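PDB 7DH8: transcriptional regulator fur family, which probably binds operator DNA as a zinc-responsive repressor of the Fur family that controls zinc uptake, holding zinc ions in its fold. Local coordinates for residues 97-102 / 120-125. Residues are numbered along the deposited sequence; the frame is centred on the assembly and turned at random.
With ZN (zinc ion), chain B; ZN (zinc ion), chain C.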
loop_
_atom_site.group_PDB
_atom_site.type_symbol
_atom_site.label_atom_id
_atom_site.label_comp_id
_atom_site.label_asym_id
_atom_site.label_seq_id
_atom_site.Cartn_x
_atom_site.Cartn_y
_atom_site.Cartn_z
ATOM N N HIS A 97 -8.306 1.974 -10.009
ATOM C CA HIS A 97 -7.401 1.397 -9.044
ATOM C C HIS A 97 -7.536 2.173 -7.756
ATOM O O HIS A 97 -7.596 3.401 -7.780
ATOM C CB HIS A 97 -5.929 1.448 -9.502
ATOM C CG HIS A 97 -5.659 0.664 -10.751
ATOM N ND1 HIS A 97 -5.467 -0.701 -10.734
ATOM C CD2 HIS A 97 -5.530 1.047 -12.043
ATOM C CE1 HIS A 97 -5.258 -1.129 -11.970
ATOM N NE2 HIS A 97 -5.257 -0.082 -12.779
ATOM N N LYS A 98 -7.534 1.456 -6.639
ATOM C CA LYS A 98 -7.409 2.102 -5.354
ATOM C C LYS A 98 -5.942 2.108 -4.976
ATOM O O LYS A 98 -5.310 1.047 -4.926
ATOM C CB LYS A 98 -8.213 1.388 -4.265
ATOM C CG LYS A 98 -8.202 2.216 -2.905
ATOM C CD LYS A 98 -8.888 1.393 -1.790
ATOM C CE LYS A 98 -8.564 1.933 -0.375
ATOM N NZ LYS A 98 -9.416 1.226 0.674
ATOM N N LEU A 99 -5.398 3.295 -4.743
ATOM C CA LEU A 99 -4.018 3.456 -4.270
ATOM C C LEU A 99 -4.009 3.344 -2.752
ATOM O O LEU A 99 -4.502 4.228 -2.057
ATOM C CB LEU A 99 -3.478 4.804 -4.705
ATOM C CG LEU A 99 -3.478 4.897 -6.245
ATOM C CD1 LEU A 99 -3.035 6.283 -6.692
ATOM C CD2 LEU A 99 -2.602 3.745 -6.887
ATOM N N GLU A 100 -3.405 2.278 -2.233
ATOM C CA GLU A 100 -3.516 2.033 -0.804
ATOM C C GLU A 100 -2.749 3.020 0.029
ATOM O O GLU A 100 -3.161 3.285 1.162
ATOM C CB GLU A 100 -3.039 0.623 -0.461
ATOM C CG GLU A 100 -3.752 -0.398 -1.243
ATOM C CD GLU A 100 -5.090 -0.742 -0.623
ATOM O OE1 GLU A 100 -5.326 -0.300 0.509
ATOM O OE2 GLU A 100 -5.895 -1.451 -1.275
ATOM N N SER A 101 -1.622 3.559 -0.467
ATOM C CA SER A 101 -0.865 4.420 0.439
ATOM C C SER A 101 -1.421 5.840 0.543
ATOM O O SER A 101 -1.003 6.584 1.449
ATOM C CB SER A 101 0.620 4.486 0.037
ATOM O OG SER A 101 0.765 5.073 -1.226
ATOM N N VAL A 102 -2.323 6.258 -0.348
ATOM C CA VAL A 102 -2.960 7.570 -0.208
ATOM C C VAL A 102 -4.468 7.473 -0.066
ATOM O O VAL A 102 -5.127 8.505 0.023
ATOM C CB VAL A 102 -2.614 8.530 -1.368
ATOM C CG1 VAL A 102 -1.163 8.977 -1.281
ATOM C CG2 VAL A 102 -2.954 7.903 -2.717
ATOM N N PHE A 120 2.769 1.838 -9.446
ATOM C CA PHE A 120 2.437 3.249 -9.500
ATOM C C PHE A 120 3.579 4.053 -8.929
ATOM O O PHE A 120 4.122 3.675 -7.882
ATOM C CB PHE A 120 1.170 3.536 -8.646
ATOM C CG PHE A 120 -0.045 3.019 -9.268
ATOM C CD1 PHE A 120 -0.455 1.724 -9.005
ATOM C CD2 PHE A 120 -0.764 3.789 -10.155
ATOM C CE1 PHE A 120 -1.555 1.206 -9.630
ATOM C CE2 PHE A 120 -1.874 3.258 -10.783
ATOM C CZ PHE A 120 -2.263 1.988 -10.518
ATOM N N LEU A 121 3.937 5.169 -9.615
ATOM C CA LEU A 121 4.828 6.184 -9.075
ATOM C C LEU A 121 3.945 7.276 -8.490
ATOM O O LEU A 121 3.164 7.888 -9.216
ATOM C CB LEU A 121 5.723 6.781 -10.167
ATOM C CG LEU A 121 6.486 5.778 -11.060
ATOM C CD1 LEU A 121 7.209 6.472 -12.168
ATOM C CD2 LEU A 121 7.413 4.907 -10.171
ATOM N N ILE A 122 4.051 7.524 -7.197
ATOM C CA ILE A 122 3.170 8.476 -6.538
ATOM C C ILE A 122 4.035 9.561 -5.942
ATOM O O ILE A 122 4.891 9.285 -5.111
ATOM C CB ILE A 122 2.286 7.797 -5.475
ATOM C CG1 ILE A 122 1.458 6.695 -6.105
ATOM C CG2 ILE A 122 1.282 8.832 -4.819
ATOM C CD1 ILE A 122 0.730 5.800 -4.974
ATOM N N CYS A 123 3.873 10.805 -6.420
ATOM C CA CYS A 123 4.752 11.854 -5.952
ATOM C C CYS A 123 4.322 12.210 -4.540
ATOM O O CYS A 123 3.140 12.444 -4.299
ATOM C CB CYS A 123 4.683 13.085 -6.864
ATOM S SG CYS A 123 5.685 14.438 -6.286
ATOM N N ASP A 124 5.290 12.309 -3.630
ATOM C CA ASP A 124 4.995 12.700 -2.259
ATOM C C ASP A 124 4.476 14.134 -2.166
ATOM O O ASP A 124 3.747 14.454 -1.231
ATOM C CB ASP A 124 6.250 12.580 -1.395
ATOM C CG ASP A 124 6.716 11.139 -1.213
ATOM O OD1 ASP A 124 5.935 10.184 -1.454
ATOM O OD2 ASP A 124 7.891 10.973 -0.807
ATOM N N ARG A 125 4.875 15.024 -3.074
ATOM C CA ARG A 125 4.593 16.449 -2.868
ATOM C C ARG A 125 3.325 16.906 -3.608
ATOM O O ARG A 125 2.442 17.529 -3.009
ATOM C CB ARG A 125 5.824 17.257 -3.290
ATOM C CG ARG A 125 5.623 18.834 -3.186
ATOM C CD ARG A 125 6.947 19.572 -3.249
ATOM N NE ARG A 125 7.934 18.943 -2.392
ATOM C CZ ARG A 125 9.223 18.909 -2.694
ATOM N NH1 ARG A 125 9.626 19.496 -3.816
ATOM N NH2 ARG A 125 10.096 18.293 -1.888
HETATM ZN ZN ZN B . -4.703 -0.282 -14.707
HETATM ZN ZN ZN C . 5.217 16.009 -7.963
#
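Phe120 reaches across to His97 and sets the far corner of its ring against the imidazole, with Phe120 CZ 3.7 Å from His97 CG. The pair is T-shaped (edge-to-face), planes 65° apart, with the phenyl edge directed off-centre onto one imidazole face. The imidazole's own edge meets the metal: with chi1 at -62°, CG anti to the carbonyl carbon, His97 places NE2 2.0 Å from a zinc ion. Cys108, His116 and Glu131 complete that site, and Phe120, a flat apolar second-shell residue, probably helps hold the ring's rotation without competing for zinc. One face of the phenyl ring is covered by Leu99. Its CD2 sits over the centre, 3.6 Å from the Phe120 centroid and only 11° off the normal, a CH-pi contact that a branched leucine makes with one methyl while CD1 turns to Ile122.

The contact joins strand 96-99 and the turn leading to strand 104-107, a two-stranded antiparallel hairpin, to the central strand 119-123 of the mixed sheet in this Fur-family fold; side chains alone bridge the gap, the axes of the two strand segments coming no closer than 10.5 Å. Alternation along strand 119-123 puts Phe120 and Ile122 on this side. Ile122 spreads its two branches: CD1 approaches Leu99 CD1 and Ser101 OG, the latter at 3.8 Å, while CG2 lies 4.3 Å from Val102 CG1. Ser101 suits the turn because its small hydroxyl tolerates this apolar neighbour yet hydrogen-bonds to Glu158. Beyond Ile122, Cys123 gives SG to a second zinc, shared with Cys126, Cys163 and Cys166, and its sulfur also accepts a hydrogen bond from Arg125 N.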